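Local coordinates for hypothetical protein yfcE (Escherichia coli, PDB 1SU1), which belongs to the calcineurin-like phosphoesterase superfamily and binds two zinc ions, its precise role being unassigned, at residues Q123-P135 / P139-H151. Residues are numbered along the deposited sequence; the frame is centred on the assembly and turned at random.
Sequences QRLFLTHGHLFGP and PALNQNDVLVYGH. With ZN (zinc ion), chain E.
H151 and H129 meet at a zinc ion, H151 through ND1 and H129 through NE2, each 2.2 Å from the metal. The imidazoles stand rim to rim with their planes at 65°, and the shared metal brings H129 NE2 and H151 ND1 to 3.1 Å. The H151 ring is backed by H131, whose CB lies over the centre of one face, 4.2 Å from the centroid. G130 lets the two backbones close up here; its positive phi of 130° suits glycine, and its CA lies close to H151 CB. L59 O takes the H129 ND1 hydrogen, fixing the rotation of that ring.

Away from the metal, strands 124-128 and 146-148 run parallel. F126 is gripped twice by the neighbouring strand: its N gives a nearly straight bond to V146 O (2.8 Å), and its O accepts from V148 N. With CG anti to the backbone N (chi1 -170°), the F126 ring reaches P139, whose CG sits over one face toward the rim, 3.6 Å from F126 CE2. The same proline lays CB over the centre of the F133 ring, so P139 fills the corner between the F126 and F133 rings, touching a face of each. L125 and L127 point to the other side of the sheet, alongside V146 and V148.

At the far end R124 N donates to D145 OD1 (2.7 Å), approaching from above the carboxylate plane. The extended R124 side chain carries its guanidinium across L141 CD2, which touches one face, while R124 NE donates a hydrogen bond to Q117 OE1. Q123 NE2 bonds N144 O at 2.8 Å, within its own amide plane.

D61 and N97 bind the same zinc ion. Metal ligands on loops that follow the strands are characteristic of the calcineurin-like phosphoesterase fold and its two-metal centre.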
loop_
_atom_site.group_PDB
_atom_site.type_symbol
_atom_site.label_atom_id
_atom_site.label_comp_id
_atom_site.label_asym_id
_atom_site.label_seq_id
_atom_site.Cartn_x
_atom_site.Cartn_y
_atom_site.Cartn_z
ATOM N N GLN A 123 21.075 16.384 -14.739
ATOM C CA GLN A 123 20.899 14.972 -14.429
ATOM C C GLN A 123 19.985 14.718 -13.258
ATOM O O GLN A 123 19.814 15.564 -12.385
ATOM C CB GLN A 123 22.241 14.319 -14.129
ATOM C CG GLN A 123 23.149 14.173 -15.305
ATOM C CD GLN A 123 24.537 13.799 -14.858
ATOM O OE1 GLN A 123 25.279 14.634 -14.350
ATOM N NE2 GLN A 123 24.889 12.534 -15.020
ATOM N N ARG A 124 19.461 13.502 -13.223
ATOM C CA ARG A 124 18.537 13.084 -12.195
ATOM C C ARG A 124 18.976 11.799 -11.478
ATOM O O ARG A 124 19.365 10.825 -12.123
ATOM C CB ARG A 124 17.190 12.898 -12.880
ATOM C CG ARG A 124 16.101 12.275 -12.077
ATOM C CD ARG A 124 14.825 12.419 -12.878
ATOM N NE ARG A 124 13.733 11.683 -12.279
ATOM C CZ ARG A 124 13.039 10.757 -12.915
ATOM N NH1 ARG A 124 13.325 10.459 -14.171
ATOM N NH2 ARG A 124 12.074 10.119 -12.285
ATOM N N LEU A 125 18.926 11.806 -10.145
ATOM C CA LEU A 125 19.274 10.618 -9.360
ATOM C C LEU A 125 17.984 10.008 -8.816
ATOM O O LEU A 125 17.257 10.663 -8.077
ATOM C CB LEU A 125 20.181 10.969 -8.167
ATOM C CG LEU A 125 21.548 11.644 -8.357
ATOM C CD1 LEU A 125 22.308 11.580 -7.029
ATOM C CD2 LEU A 125 22.338 10.950 -9.427
ATOM N N PHE A 126 17.717 8.756 -9.170
ATOM C CA PHE A 126 16.526 8.058 -8.712
ATOM C C PHE A 126 16.874 7.131 -7.541
ATOM O O PHE A 126 17.458 6.072 -7.746
ATOM C CB PHE A 126 15.928 7.236 -9.872
ATOM C CG PHE A 126 14.557 6.660 -9.580
ATOM C CD1 PHE A 126 13.400 7.352 -9.941
ATOM C CD2 PHE A 126 14.426 5.431 -8.945
ATOM C CE1 PHE A 126 12.139 6.829 -9.674
ATOM C CE2 PHE A 126 13.162 4.894 -8.672
ATOM C CZ PHE A 126 12.018 5.595 -9.038
ATOM N N LEU A 127 16.474 7.518 -6.331
ATOM C CA LEU A 127 16.746 6.746 -5.110
ATOM C C LEU A 127 15.643 5.742 -4.736
ATOM O O LEU A 127 14.503 6.134 -4.473
ATOM C CB LEU A 127 16.957 7.702 -3.915
ATOM C CG LEU A 127 17.721 9.014 -4.143
ATOM C CD1 LEU A 127 17.654 9.854 -2.876
ATOM C CD2 LEU A 127 19.178 8.729 -4.523
ATOM N N THR A 128 15.999 4.459 -4.660
ATOM C CA THR A 128 15.043 3.410 -4.298
ATOM C C THR A 128 15.811 2.249 -3.638
ATOM O O THR A 128 17.017 2.132 -3.829
ATOM C CB THR A 128 14.280 2.903 -5.565
ATOM O OG1 THR A 128 13.127 2.152 -5.168
ATOM C CG2 THR A 128 15.182 2.019 -6.415
ATOM N N HIS A 129 15.122 1.393 -2.879
ATOM C CA HIS A 129 15.790 0.284 -2.206
ATOM C C HIS A 129 16.295 -0.813 -3.132
ATOM O O HIS A 129 17.414 -1.322 -2.956
ATOM C CB HIS A 129 14.890 -0.365 -1.153
ATOM C CG HIS A 129 15.555 -1.487 -0.411
ATOM N ND1 HIS A 129 16.577 -1.283 0.497
ATOM C CD2 HIS A 129 15.374 -2.831 -0.467
ATOM C CE1 HIS A 129 16.991 -2.445 0.967
ATOM N NE2 HIS A 129 16.277 -3.402 0.397
ATOM N N GLY A 130 15.465 -1.217 -4.090
ATOM C CA GLY A 130 15.898 -2.253 -5.007
ATOM C C GLY A 130 14.946 -3.413 -5.201
ATOM O O GLY A 130 15.136 -4.215 -6.120
ATOM N N HIS A 131 13.923 -3.523 -4.360
ATOM C CA HIS A 131 12.977 -4.628 -4.520
ATOM C C HIS A 131 11.763 -4.263 -5.390
ATOM O O HIS A 131 11.073 -5.146 -5.881
ATOM C CB HIS A 131 12.516 -5.144 -3.147
ATOM C CG HIS A 131 11.806 -4.122 -2.317
ATOM N ND1 HIS A 131 12.340 -2.880 -2.046
ATOM C CD2 HIS A 131 10.622 -4.173 -1.660
ATOM C CE1 HIS A 131 11.518 -2.213 -1.253
ATOM N NE2 HIS A 131 10.467 -2.976 -1.004
ATOM N N LEU A 132 11.510 -2.966 -5.565
ATOM C CA LEU A 132 10.397 -2.482 -6.386
ATOM C C LEU A 132 10.962 -2.149 -7.769
ATOM O O LEU A 132 10.523 -2.686 -8.780
ATOM C CB LEU A 132 9.774 -1.235 -5.748
ATOM C CG LEU A 132 9.400 -1.343 -4.261
ATOM C CD1 LEU A 132 8.880 -0.011 -3.749
ATOM C CD2 LEU A 132 8.366 -2.436 -4.058
ATOM N N PHE A 133 11.933 -1.246 -7.801
ATOM C CA PHE A 133 12.613 -0.866 -9.038
ATOM C C PHE A 133 14.080 -1.242 -8.827
ATOM O O PHE A 133 14.589 -1.162 -7.711
ATOM C CB PHE A 133 12.504 0.640 -9.292
ATOM C CG PHE A 133 11.199 1.061 -9.898
ATOM C CD1 PHE A 133 10.770 0.518 -11.111
ATOM C CD2 PHE A 133 10.405 2.010 -9.269
ATOM C CE1 PHE A 133 9.568 0.919 -11.688
ATOM C CE2 PHE A 133 9.194 2.422 -9.839
ATOM C CZ PHE A 133 8.776 1.876 -11.049
ATOM N N GLY A 134 14.755 -1.652 -9.892
ATOM C CA GLY A 134 16.145 -2.031 -9.762
ATOM C C GLY A 134 16.769 -2.427 -11.082
ATOM O O GLY A 134 16.189 -2.182 -12.139
ATOM N N PRO A 135 17.956 -3.051 -11.050
ATOM C CA PRO A 135 18.698 -3.500 -12.236
ATOM C C PRO A 135 17.871 -4.358 -13.191
ATOM O O PRO A 135 18.077 -4.327 -14.405
ATOM C CB PRO A 135 19.861 -4.291 -11.638
ATOM C CG PRO A 135 20.081 -3.622 -10.342
ATOM C CD PRO A 135 18.689 -3.399 -9.820
ATOM N N PRO A 139 13.244 1.948 -13.788
ATOM C CA PRO A 139 12.225 2.993 -13.787
ATOM C C PRO A 139 12.475 3.701 -15.111
ATOM O O PRO A 139 13.514 3.484 -15.734
ATOM C CB PRO A 139 12.633 3.874 -12.611
ATOM C CG PRO A 139 13.339 2.939 -11.704
ATOM C CD PRO A 139 14.170 2.134 -12.660
ATOM N N ALA A 140 11.546 4.533 -15.558
ATOM C CA ALA A 140 11.759 5.246 -16.808
ATOM C C ALA A 140 12.722 6.383 -16.494
ATOM O O ALA A 140 12.455 7.204 -15.624
ATOM C CB ALA A 140 10.432 5.793 -17.340
ATOM N N LEU A 141 13.844 6.434 -17.196
ATOM C CA LEU A 141 14.835 7.480 -16.946
ATOM C C LEU A 141 15.411 8.026 -18.238
ATOM O O LEU A 141 15.393 7.359 -19.267
ATOM C CB LEU A 141 15.979 6.933 -16.062
ATOM C CG LEU A 141 15.593 6.444 -14.662
ATOM C CD1 LEU A 141 16.766 5.707 -14.018
ATOM C CD2 LEU A 141 15.173 7.629 -13.813
ATOM N N ASN A 142 15.938 9.242 -18.169
ATOM C CA ASN A 142 16.538 9.883 -19.328
ATOM C C ASN A 142 18.002 9.476 -19.434
ATOM O O ASN A 142 18.554 8.881 -18.510
ATOM C CB ASN A 142 16.447 11.399 -19.196
ATOM C CG ASN A 142 16.580 12.102 -20.526
ATOM O OD1 ASN A 142 16.730 13.320 -20.582
ATOM N ND2 ASN A 142 16.514 11.336 -21.610
ATOM N N GLN A 143 18.629 9.803 -20.559
ATOM C CA GLN A 143 20.029 9.468 -20.775
ATOM C C GLN A 143 20.894 10.250 -19.783
ATOM O O GLN A 143 20.665 11.440 -19.549
ATOM C CB GLN A 143 20.434 9.801 -22.215
ATOM C CG GLN A 143 21.694 9.074 -22.689
ATOM C CD GLN A 143 22.068 9.409 -24.129
ATOM O OE1 GLN A 143 22.361 10.563 -24.455
ATOM N NE2 GLN A 143 22.060 8.395 -24.997
ATOM N N ASN A 144 21.870 9.563 -19.190
ATOM C CA ASN A 144 22.781 10.163 -18.212
ATOM C C ASN A 144 22.188 10.344 -16.819
ATOM O O ASN A 144 22.727 11.108 -16.013
ATOM C CB ASN A 144 23.325 11.505 -18.717
ATOM C CG ASN A 144 24.365 11.338 -19.817
ATOM O OD1 ASN A 144 24.533 10.250 -20.379
ATOM N ND2 ASN A 144 25.067 12.421 -20.128
ATOM N N ASP A 145 21.077 9.660 -16.541
ATOM C CA ASP A 145 20.474 9.716 -15.211
ATOM C C ASP A 145 21.089 8.570 -14.403
ATOM O O ASP A 145 21.751 7.691 -14.960
ATOM C CB ASP A 145 18.945 9.542 -15.256
ATOM C CG ASP A 145 18.209 10.833 -15.576
ATOM O OD1 ASP A 145 18.767 11.927 -15.349
ATOM O OD2 ASP A 145 17.054 10.747 -16.036
ATOM N N VAL A 146 20.851 8.565 -13.098
ATOM C CA VAL A 146 21.413 7.522 -12.253
ATOM C C VAL A 146 20.407 6.722 -11.440
ATOM O O VAL A 146 19.605 7.293 -10.709
ATOM C CB VAL A 146 22.441 8.121 -11.243
ATOM C CG1 VAL A 146 23.133 7.000 -10.476
ATOM C CG2 VAL A 146 23.465 8.998 -11.977
ATOM N N LEU A 147 20.456 5.399 -11.554
ATOM C CA LEU A 147 19.590 4.560 -10.737
ATOM C C LEU A 147 20.396 4.250 -9.460
ATOM O O LEU A 147 21.420 3.563 -9.521
ATOM C CB LEU A 147 19.248 3.250 -11.449
ATOM C CG LEU A 147 18.600 2.195 -10.531
ATOM C CD1 LEU A 147 17.230 2.667 -10.074
ATOM C CD2 LEU A 147 18.480 0.866 -11.265
ATOM N N VAL A 148 19.949 4.770 -8.319
ATOM C CA VAL A 148 20.630 4.550 -7.040
ATOM C C VAL A 148 19.845 3.557 -6.178
ATOM O O VAL A 148 18.721 3.850 -5.758
ATOM C CB VAL A 148 20.777 5.879 -6.248
ATOM C CG1 VAL A 148 21.455 5.615 -4.913
ATOM C CG2 VAL A 148 21.572 6.896 -7.058
ATOM N N TYR A 149 20.445 2.402 -5.892
ATOM C CA TYR A 149 19.778 1.361 -5.101
ATOM C C TYR A 149 20.693 0.508 -4.195
ATOM O O TYR A 149 21.927 0.534 -4.323
ATOM C CB TYR A 149 19.071 0.402 -6.041
ATOM C CG TYR A 149 20.033 -0.389 -6.897
ATOM C CD1 TYR A 149 20.783 0.233 -7.898
ATOM C CD2 TYR A 149 20.222 -1.758 -6.685
ATOM C CE1 TYR A 149 21.706 -0.491 -8.669
ATOM C CE2 TYR A 149 21.139 -2.486 -7.451
ATOM C CZ TYR A 149 21.872 -1.846 -8.438
ATOM O OH TYR A 149 22.756 -2.578 -9.201
ATOM N N GLY A 150 20.060 -0.275 -3.316
ATOM C CA GLY A 150 20.770 -1.172 -2.413
ATOM C C GLY A 150 20.236 -2.586 -2.601
ATOM O O GLY A 150 20.290 -3.136 -3.696
ATOM N N HIS A 151 19.739 -3.189 -1.531
ATOM C CA HIS A 151 19.133 -4.521 -1.588
ATOM C C HIS A 151 19.961 -5.753 -1.974
ATOM O O HIS A 151 19.796 -6.817 -1.364
ATOM C CB HIS A 151 17.887 -4.485 -2.497
ATOM C CG HIS A 151 17.030 -5.709 -2.381
ATOM N ND1 HIS A 151 16.455 -6.099 -1.193
ATOM C CD2 HIS A 151 16.684 -6.644 -3.295
ATOM C CE1 HIS A 151 15.790 -7.227 -1.377
ATOM N NE2 HIS A 151 15.913 -7.580 -2.642
HETATM ZN ZN ZN E . 16.485 -5.513 0.962
HETATM O O HOH W 1 14.992 12.738 -15.938
#